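Prolyl oligopeptidase (Novosphingobium capsulatum, PDB 1YR2) probably hydrolyses oligopeptides after proline, and far less readily after alanine, as a serine endopeptidase of the S9A family. Local coordinates at residues S43-L48 with L673-I678; W63-V68 with V601-R606; A72-W77 with H665-T670. All blocks are in the same frame, centred on the assembly; numbering follows the deposited sequence.

Contact 1: residues S43-L48 with L673-I678; sequences SPQVPL and LQTAAI
Ser-43 and Thr-675 bring the backbones nearest, with 7.6 Å between their CA atoms, where the irregular chain ahead of strand 49-52 passes the last turn of helix 664-675. The helix ends here, Ala-676 being the first residue to leave helical angles. Side chains and one water span the distance. Ser-43 OG and Gln-674 OE1 lie 4.1 Å apart, too far for a direct bond, and the water joins them: it accepts from Ser-43 OG at 2.7 Å and donates to Gln-674 OE1 at 2.6 Å. Both ends have further partners, since Ser-43 OG takes a hydrogen bond from Trp-77 NE1 and Gln-674 OE1 one from Gln-81 NE2, while Gln-674 NE2 is held by His-683 O of strand 683-687. The amide of Gln-674 is thus fixed from both sides, which sets its rotation. Farther along, Gln-45 and Thr-675 approach from opposite directions, Gln-45 NE2 meeting the methyl Thr-675 CG2 at 3.8 Å; both also touch Trp-61. With OG1 beside the backbone N (chi1 -60°) and bonded back to Ala-671 O, CG2 lies anti to that N and meets Gln-45. In prolyl oligopeptidases the catalytic alpha/beta-hydrolase domain is made from both ends of the chain, and this contact lays the N-terminal end against a C-terminal helix. Between these two segments 114 Å² is buried, at the surface and without a charged pair, so their direct contact rests on a water shared by neutral groups and on a methyl packed against an amide.

Contact 2: residues W63-V68 with V601-R606; sequences WLEADV and VMDMLR
A bidentate salt bridge between Glu-65 and Arg-606 ties the 3-10 turn before helix 72-89 to the loop after strand 594-598 of the alpha/beta-hydrolase sheet. Arg-606 grips the carboxylate side-on: NE reaches Glu-65 OE2 at 2.9 Å and NH2 reaches Glu-65 OE1 at 2.9 Å, each oxygen using its syn lone pair. The carboxylate and guanidinium planes are nearly coplanar, 13° apart, though OE2 is tilted somewhat from the guanidinium plane. Glu-65 arrives with its chain extended beyond CG, whereas Arg-606 bends at chi3 (62°) to offer its NE edge. Glu-65 OE2 comes within 4.3 Å of Asp-603 OD2, a pairing of like charges that Lys-668 NZ offsets by forming salt bridges to both oxygens. Two cations therefore attend Glu-65, Arg-606 in front and the lysine of helix 664-675 at OE2, which would probably keep this carboxylate ionised. Asp-603 also shapes its own loop. Its side chain makes an Asx turn that sets the chain leading to Arg-606, while Asp-603 N is bonded to His-665 ND1. The acceptor of the Asx turn is Asp-603 OD1, met nearly along its C-O axis by Leu-605 N at 3.0 Å, with a weak second bond from Arg-606 N.

Contact 3: residues A72-W77 with H665-T670; sequences AKVAAW and HSFKYT. Unlike the reference sequence in segment 665-670: Phe-667 (reference Leu).
Aromatic packing carries this contact, with Trp-77 and Phe-667 bridging two helices whose axes stay 12.5 Å apart and cross at 66°. The six-membered ring of Trp-77 and the ring of Phe-667 have centroids 5.3 Å apart and planes at 49°, an oblique pairing that is neither stacked nor edge-to-face. Trp-77 CZ3 touches Phe-667 CG at 3.6 Å, and CH2 comes equally near the backbone atom Phe-667 O. Because CG lies opposite the backbone N (chi1 -174°), the indole extends toward helix 664-675. Among contacts of aliphatic atoms with the rings, Val-74 CG1 meets Phe-667 CE2 at 4.0 Å, the two side chains crossing at about a right angle, and Thr-670 CB lies near the indole plane at the CH2 edge. The two segments share no hydrogen bond; within 665-670, Thr-670 OG1 donates to Ser-666 O at 2.8 Å from the face opposite to that used by Thr-670 N. The indole N-H is taken up by Ser-43 OG. An alanine in place of Trp-77 would probably leave Phe-667 without its aromatic partner and Ser-43 without that donor. Helix 664-675 is the crossover between parallel strands 649-654 and 683-687; Phe-667 also rests on Thr-654, Ile-685 and Ile-687, while helix 72-89 packs alongside, its Trp-77 also against Leu-64.

In the fold
The three contacts form one patch on the same side of the chain's centre: contacts 2 and 3 have centres about 9 Å apart, contact 1 lies about 12 Å from contact 3 and about 14 Å from contact 2. Along the chain 43-48, 63-68 and 72-77 come first, and 601-606, 665-670 and 673-678 follow after the beta-propeller. Contact 1 encloses the other two, whose segments alternate. Helix 664-675 serves contacts 1 and 3, and its Lys-668 also reaches contact 2. The N-terminal stretch is thereby fastened at several points to helix 664-675 and a loop of the hydrolase domain, uniting both chain ends in one catalytic domain.

Contact 1: residues S43-L48 with L673-I678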
loop_
_atom_site.group_PDB
_atom_site.type_symbol
_atom_site.label_atom_id
_atom_site.label_comp_id
_atom_site.label_asym_id
_atom_site.label_seq_id
_atom_site.Cartn_x
_atom_site.Cartn_y
_atom_site.Cartn_z
ATOM N N SER A 43 -27.681 -3.430 27.632
ATOM C CA SER A 43 -27.401 -2.142 27.003
ATOM C C SER A 43 -28.540 -1.185 27.355
ATOM O O SER A 43 -29.420 -0.998 26.555
ATOM C CB SER A 43 -27.262 -2.337 25.487
ATOM O OG SER A 43 -26.076 -3.112 25.222
ATOM N N PRO A 44 -28.559 -0.631 28.569
ATOM C CA PRO A 44 -29.661 0.257 28.979
ATOM C C PRO A 44 -29.916 1.403 27.986
ATOM O O PRO A 44 -28.972 1.931 27.400
ATOM C CB PRO A 44 -29.181 0.819 30.328
ATOM C CG PRO A 44 -28.199 -0.233 30.852
ATOM C CD PRO A 44 -27.542 -0.752 29.623
ATOM N N GLN A 45 -31.175 1.753 27.786
ATOM C CA GLN A 45 -31.548 2.834 26.880
ATOM C C GLN A 45 -31.881 4.078 27.679
ATOM O O GLN A 45 -32.512 3.989 28.717
ATOM C CB GLN A 45 -32.756 2.426 26.078
ATOM C CG GLN A 45 -32.440 1.307 25.170
ATOM C CD GLN A 45 -33.616 0.873 24.339
ATOM O OE1 GLN A 45 -34.280 1.691 23.716
ATOM N NE2 GLN A 45 -33.877 -0.426 24.312
ATOM N N VAL A 46 -31.416 5.226 27.213
ATOM C CA VAL A 46 -31.869 6.510 27.705
ATOM C C VAL A 46 -32.707 7.037 26.542
ATOM O O VAL A 46 -32.157 7.469 25.532
ATOM C CB VAL A 46 -30.675 7.457 28.023
ATOM C CG1 VAL A 46 -31.175 8.861 28.433
ATOM C CG2 VAL A 46 -29.753 6.863 29.132
ATOM N N PRO A 47 -34.031 6.945 26.638
ATOM C CA PRO A 47 -34.895 7.311 25.514
ATOM C C PRO A 47 -34.609 8.735 25.014
ATOM O O PRO A 47 -34.410 9.647 25.817
ATOM C CB PRO A 47 -36.303 7.195 26.112
ATOM C CG PRO A 47 -36.169 6.163 27.152
ATOM C CD PRO A 47 -34.805 6.397 27.770
ATOM N N LEU A 48 -34.503 8.898 23.718
ATOM C CA LEU A 48 -34.184 10.178 23.116
ATOM C C LEU A 48 -34.652 10.137 21.668
ATOM O O LEU A 48 -34.139 9.369 20.879
ATOM C CB LEU A 48 -32.673 10.457 23.166
ATOM C CG LEU A 48 -32.190 11.686 22.397
ATOM C CD1 LEU A 48 -32.813 12.972 22.990
ATOM C CD2 LEU A 48 -30.663 11.749 22.346
ATOM N N LEU A 673 -27.885 -3.916 17.553
ATOM C CA LEU A 673 -28.008 -5.300 17.092
ATOM C C LEU A 673 -28.439 -6.254 18.220
ATOM O O LEU A 673 -29.251 -7.129 17.979
ATOM C CB LEU A 673 -26.647 -5.837 16.590
ATOM C CG LEU A 673 -26.034 -5.224 15.351
ATOM C CD1 LEU A 673 -24.710 -5.827 15.091
ATOM C CD2 LEU A 673 -26.925 -5.428 14.120
ATOM N N GLN A 674 -27.858 -6.121 19.420
ATOM C CA GLN A 674 -28.143 -7.043 20.531
ATOM C C GLN A 674 -29.566 -6.815 21.076
ATOM O O GLN A 674 -30.214 -7.736 21.518
ATOM C CB GLN A 674 -27.145 -6.917 21.674
ATOM C CG GLN A 674 -25.789 -7.538 21.375
ATOM C CD GLN A 674 -24.765 -7.360 22.451
ATOM O OE1 GLN A 674 -25.021 -6.719 23.510
ATOM N NE2 GLN A 674 -23.545 -7.898 22.180
ATOM N N THR A 675 -30.045 -5.580 20.983
ATOM C CA THR A 675 -31.404 -5.233 21.375
ATOM C C THR A 675 -32.481 -5.633 20.355
ATOM O O THR A 675 -33.625 -5.869 20.734
ATOM C CB THR A 675 -31.473 -3.753 21.582
ATOM O OG1 THR A 675 -30.545 -3.407 22.614
ATOM C CG2 THR A 675 -32.903 -3.288 22.083
ATOM N N ALA A 676 -32.143 -5.654 19.070
ATOM C CA ALA A 676 -33.098 -5.968 18.024
ATOM C C ALA A 676 -33.456 -7.441 17.981
ATOM O O ALA A 676 -32.705 -8.268 18.426
ATOM C CB ALA A 676 -32.583 -5.527 16.642
ATOM N N ALA A 677 -34.621 -7.732 17.400
ATOM C CA ALA A 677 -35.075 -9.102 17.136
ATOM C C ALA A 677 -34.602 -9.607 15.755
ATOM O O ALA A 677 -35.329 -9.524 14.764
ATOM C CB ALA A 677 -36.603 -9.130 17.235
ATOM N N ILE A 678 -33.361 -10.080 15.697
ATOM C CA ILE A 678 -32.684 -10.358 14.423
ATOM C C ILE A 678 -32.076 -11.757 14.418
ATOM O O ILE A 678 -31.033 -12.032 13.796
ATOM C CB ILE A 678 -31.631 -9.274 14.090
ATOM C CG1 ILE A 678 -30.651 -9.047 15.247
ATOM C CG2 ILE A 678 -32.365 -7.980 13.676
ATOM C CD1 ILE A 678 -29.517 -8.141 14.881
HETATM O O HOH W 1 -26.887 -5.642 24.981
#

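Contact 2: residues W63-V68 with V601-R606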
loop_
_atom_site.group_PDB
_atom_site.type_symbol
_atom_site.label_atom_id
_atom_site.label_comp_id
_atom_site.label_asym_id
_atom_site.label_seq_id
_atom_site.Cartn_x
_atom_site.Cartn_y
_atom_site.Cartn_z
ATOM N N TRP A 63 -25.388 7.783 25.083
ATOM C CA TRP A 63 -24.471 7.730 26.242
ATOM C C TRP A 63 -23.203 6.897 25.981
ATOM O O TRP A 63 -22.170 7.129 26.619
ATOM C CB TRP A 63 -25.199 7.265 27.500
ATOM C CG TRP A 63 -25.717 5.840 27.439
ATOM C CD1 TRP A 63 -26.928 5.433 27.001
ATOM C CD2 TRP A 63 -25.010 4.656 27.829
ATOM N NE1 TRP A 63 -27.030 4.064 27.078
ATOM C CE2 TRP A 63 -25.855 3.562 27.584
ATOM C CE3 TRP A 63 -23.751 4.411 28.373
ATOM C CZ2 TRP A 63 -25.477 2.243 27.866
ATOM C CZ3 TRP A 63 -23.379 3.095 28.658
ATOM C CH2 TRP A 63 -24.231 2.037 28.396
ATOM N N LEU A 64 -23.285 5.940 25.058
ATOM C CA LEU A 64 -22.136 5.110 24.681
ATOM C C LEU A 64 -21.097 5.872 23.833
ATOM O O LEU A 64 -20.011 5.349 23.534
ATOM C CB LEU A 64 -22.589 3.832 23.986
ATOM C CG LEU A 64 -23.014 2.704 24.913
ATOM C CD1 LEU A 64 -23.703 1.656 24.085
ATOM C CD2 LEU A 64 -21.865 2.108 25.638
ATOM N N GLU A 65 -21.390 7.129 23.513
ATOM C CA GLU A 65 -20.423 7.989 22.858
ATOM C C GLU A 65 -19.382 8.574 23.842
ATOM O O GLU A 65 -18.372 9.107 23.408
ATOM C CB GLU A 65 -21.113 9.140 22.114
ATOM C CG GLU A 65 -21.991 8.712 20.916
ATOM C CD GLU A 65 -22.737 9.877 20.258
ATOM O OE1 GLU A 65 -22.495 11.058 20.615
ATOM O OE2 GLU A 65 -23.575 9.612 19.380
ATOM N N ALA A 66 -19.641 8.510 25.144
ATOM C CA ALA A 66 -18.730 9.103 26.122
ATOM C C ALA A 66 -17.424 8.329 26.204
ATOM O O ALA A 66 -17.373 7.130 25.916
ATOM C CB ALA A 66 -19.364 9.202 27.493
ATOM N N ASP A 67 -16.350 9.052 26.562
ATOM C CA ASP A 67 -14.999 8.467 26.638
ATOM C C ASP A 67 -14.913 7.374 27.743
ATOM O O ASP A 67 -15.165 7.628 28.911
ATOM C CB ASP A 67 -13.994 9.619 26.895
ATOM C CG ASP A 67 -12.584 9.262 26.555
ATOM O OD1 ASP A 67 -12.049 8.261 27.083
ATOM O OD2 ASP A 67 -11.920 9.951 25.745
ATOM N N VAL A 68 -14.504 6.167 27.366
ATOM C CA VAL A 68 -14.390 5.056 28.289
ATOM C C VAL A 68 -13.426 5.358 29.444
ATOM O O VAL A 68 -13.561 4.780 30.503
ATOM C CB VAL A 68 -13.934 3.768 27.566
ATOM C CG1 VAL A 68 -12.454 3.808 27.264
ATOM C CG2 VAL A 68 -14.301 2.543 28.366
ATOM N N VAL A 601 -17.694 3.365 10.607
ATOM C CA VAL A 601 -18.474 4.593 10.788
ATOM C C VAL A 601 -19.985 4.257 10.768
ATOM O O VAL A 601 -20.628 4.335 9.736
ATOM C CB VAL A 601 -18.123 5.653 9.678
ATOM C CG1 VAL A 601 -18.692 6.971 10.031
ATOM C CG2 VAL A 601 -16.592 5.774 9.488
ATOM N N MET A 602 -20.542 3.895 11.911
ATOM C CA MET A 602 -21.878 3.295 11.980
ATOM C C MET A 602 -23.011 4.304 12.174
ATOM O O MET A 602 -24.112 4.051 11.719
ATOM C CB MET A 602 -21.921 2.201 13.055
ATOM C CG MET A 602 -20.853 1.116 12.867
ATOM S SD MET A 602 -20.780 0.467 11.117
ATOM C CE MET A 602 -20.456 -1.281 11.493
ATOM N N ASP A 603 -22.723 5.439 12.815
ATOM C CA ASP A 603 -23.700 6.500 12.934
ATOM C C ASP A 603 -23.347 7.621 11.940
ATOM O O ASP A 603 -22.522 8.491 12.197
ATOM C CB ASP A 603 -23.781 7.013 14.365
ATOM C CG ASP A 603 -24.934 8.025 14.559
ATOM O OD1 ASP A 603 -25.377 8.665 13.540
ATOM O OD2 ASP A 603 -25.424 8.272 15.681
ATOM N N MET A 604 -23.951 7.532 10.778
ATOM C CA MET A 604 -23.675 8.422 9.656
ATOM C C MET A 604 -24.423 9.731 9.769
ATOM O O MET A 604 -24.264 10.612 8.918
ATOM C CB MET A 604 -24.072 7.711 8.364
ATOM C CG MET A 604 -23.186 6.533 8.019
ATOM S SD MET A 604 -21.443 6.966 7.813
ATOM C CE MET A 604 -21.492 8.147 6.507
ATOM N N LEU A 605 -25.245 9.875 10.805
ATOM C CA LEU A 605 -25.895 11.140 11.082
ATOM C C LEU A 605 -25.061 12.016 12.006
ATOM O O LEU A 605 -25.285 13.228 12.038
ATOM C CB LEU A 605 -27.297 10.936 11.680
ATOM C CG LEU A 605 -28.244 10.071 10.870
ATOM C CD1 LEU A 605 -29.644 10.090 11.563
ATOM C CD2 LEU A 605 -28.309 10.553 9.473
ATOM N N ARG A 606 -24.130 11.392 12.751
ATOM C CA ARG A 606 -23.341 12.092 13.751
ATOM C C ARG A 606 -21.816 11.974 13.551
ATOM O O ARG A 606 -21.044 12.357 14.433
ATOM C CB ARG A 606 -23.734 11.579 15.144
ATOM C CG ARG A 606 -25.119 12.005 15.575
ATOM C CD ARG A 606 -25.543 11.427 16.908
ATOM N NE ARG A 606 -24.675 11.866 18.008
ATOM C CZ ARG A 606 -24.684 13.076 18.535
ATOM N NH1 ARG A 606 -25.486 14.025 18.090
ATOM N NH2 ARG A 606 -23.877 13.355 19.529
#

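Contact 3: residues A72-W77 with H665-T670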
loop_
_atom_site.group_PDB
_atom_site.type_symbol
_atom_site.label_atom_id
_atom_site.label_comp_id
_atom_site.label_asym_id
_atom_site.label_seq_id
_atom_site.Cartn_x
_atom_site.Cartn_y
_atom_site.Cartn_z
ATOM N N ALA A 72 -17.775 6.055 33.798
ATOM C CA ALA A 72 -18.027 4.771 34.461
ATOM C C ALA A 72 -19.067 3.907 33.734
ATOM O O ALA A 72 -18.917 2.690 33.690
ATOM C CB ALA A 72 -18.479 5.011 35.889
ATOM N N LYS A 73 -20.121 4.518 33.209
ATOM C CA LYS A 73 -21.192 3.756 32.569
ATOM C C LYS A 73 -20.619 3.047 31.331
ATOM O O LYS A 73 -20.802 1.856 31.169
ATOM C CB LYS A 73 -22.412 4.631 32.197
ATOM C CG LYS A 73 -23.767 4.136 32.767
ATOM C CD LYS A 73 -25.009 5.026 32.309
ATOM C CE LYS A 73 -26.293 4.178 31.894
ATOM N NZ LYS A 73 -26.806 4.420 30.471
ATOM N N VAL A 74 -19.887 3.781 30.500
ATOM C CA VAL A 74 -19.267 3.208 29.278
ATOM C C VAL A 74 -18.214 2.151 29.669
ATOM O O VAL A 74 -18.156 1.064 29.099
ATOM C CB VAL A 74 -18.662 4.322 28.372
ATOM C CG1 VAL A 74 -17.935 3.738 27.186
ATOM C CG2 VAL A 74 -19.751 5.279 27.872
ATOM N N ALA A 75 -17.414 2.451 30.682
ATOM C CA ALA A 75 -16.378 1.532 31.124
ATOM C C ALA A 75 -17.015 0.212 31.545
ATOM O O ALA A 75 -16.499 -0.824 31.231
ATOM C CB ALA A 75 -15.563 2.130 32.268
ATOM N N ALA A 76 -18.143 0.271 32.231
ATOM C CA ALA A 76 -18.805 -0.932 32.746
ATOM C C ALA A 76 -19.358 -1.754 31.579
ATOM O O ALA A 76 -19.257 -2.969 31.568
ATOM C CB ALA A 76 -19.951 -0.557 33.710
ATOM N N TRP A 77 -19.904 -1.074 30.577
ATOM C CA TRP A 77 -20.468 -1.747 29.406
ATOM C C TRP A 77 -19.338 -2.409 28.626
ATOM O O TRP A 77 -19.459 -3.573 28.229
ATOM C CB TRP A 77 -21.177 -0.719 28.527
ATOM C CG TRP A 77 -21.914 -1.280 27.361
ATOM C CD1 TRP A 77 -23.181 -1.724 27.336
ATOM C CD2 TRP A 77 -21.395 -1.449 26.047
ATOM N NE1 TRP A 77 -23.493 -2.163 26.067
ATOM C CE2 TRP A 77 -22.403 -2.008 25.264
ATOM C CE3 TRP A 77 -20.154 -1.199 25.452
ATOM C CZ2 TRP A 77 -22.218 -2.307 23.918
ATOM C CZ3 TRP A 77 -19.978 -1.516 24.117
ATOM C CH2 TRP A 77 -20.998 -2.053 23.376
ATOM N N HIS A 665 -19.248 4.691 17.678
ATOM C CA HIS A 665 -19.956 4.170 16.518
ATOM C C HIS A 665 -20.205 2.655 16.688
ATOM O O HIS A 665 -21.335 2.183 16.564
ATOM C CB HIS A 665 -19.164 4.379 15.214
ATOM C CG HIS A 665 -19.094 5.798 14.736
ATOM N ND1 HIS A 665 -20.155 6.431 14.122
ATOM C CD2 HIS A 665 -18.066 6.691 14.739
ATOM C CE1 HIS A 665 -19.791 7.659 13.794
ATOM N NE2 HIS A 665 -18.516 7.835 14.130
ATOM N N SER A 666 -19.136 1.912 16.939
ATOM C CA SER A 666 -19.219 0.461 17.105
ATOM C C SER A 666 -20.019 0.054 18.351
ATOM O O SER A 666 -20.744 -0.909 18.352
ATOM C CB SER A 666 -17.830 -0.144 17.152
ATOM O OG SER A 666 -17.217 -0.180 15.889
ATOM N N PHE A 667 -19.852 0.796 19.435
ATOM C CA PHE A 667 -20.532 0.489 20.654
ATOM C C PHE A 667 -22.032 0.634 20.433
ATOM O O PHE A 667 -22.792 -0.255 20.828
ATOM C CB PHE A 667 -20.101 1.435 21.781
ATOM C CG PHE A 667 -18.652 1.305 22.241
ATOM C CD1 PHE A 667 -17.786 0.309 21.784
ATOM C CD2 PHE A 667 -18.167 2.252 23.167
ATOM C CE1 PHE A 667 -16.502 0.265 22.198
ATOM C CE2 PHE A 667 -16.862 2.206 23.614
ATOM C CZ PHE A 667 -16.032 1.204 23.168
ATOM N N LYS A 668 -22.502 1.743 19.851
ATOM C CA LYS A 668 -23.967 1.977 19.699
ATOM C C LYS A 668 -24.565 0.993 18.711
ATOM O O LYS A 668 -25.682 0.513 18.900
ATOM C CB LYS A 668 -24.251 3.406 19.200
ATOM C CG LYS A 668 -23.923 4.471 20.268
ATOM C CD LYS A 668 -24.670 5.777 20.005
ATOM C CE LYS A 668 -24.537 6.231 18.580
ATOM N NZ LYS A 668 -25.066 7.599 18.404
ATOM N N TYR A 669 -23.808 0.684 17.654
ATOM C CA TYR A 669 -24.233 -0.278 16.636
ATOM C C TYR A 669 -24.421 -1.659 17.241
ATOM O O TYR A 669 -25.419 -2.299 16.984
ATOM C CB TYR A 669 -23.197 -0.328 15.497
ATOM C CG TYR A 669 -23.439 -1.371 14.489
ATOM C CD1 TYR A 669 -24.455 -1.228 13.544
ATOM C CD2 TYR A 669 -22.581 -2.448 14.364
ATOM C CE1 TYR A 669 -24.681 -2.212 12.559
ATOM C CE2 TYR A 669 -22.792 -3.426 13.385
ATOM C CZ TYR A 669 -23.824 -3.285 12.468
ATOM O OH TYR A 669 -23.998 -4.262 11.512
ATOM N N THR A 670 -23.497 -2.073 18.096
ATOM C CA THR A 670 -23.613 -3.355 18.810
ATOM C C THR A 670 -24.824 -3.399 19.759
ATOM O O THR A 670 -25.549 -4.399 19.860
ATOM C CB THR A 670 -22.305 -3.589 19.622
ATOM O OG1 THR A 670 -21.198 -3.694 18.710
ATOM C CG2 THR A 670 -22.377 -4.934 20.358
#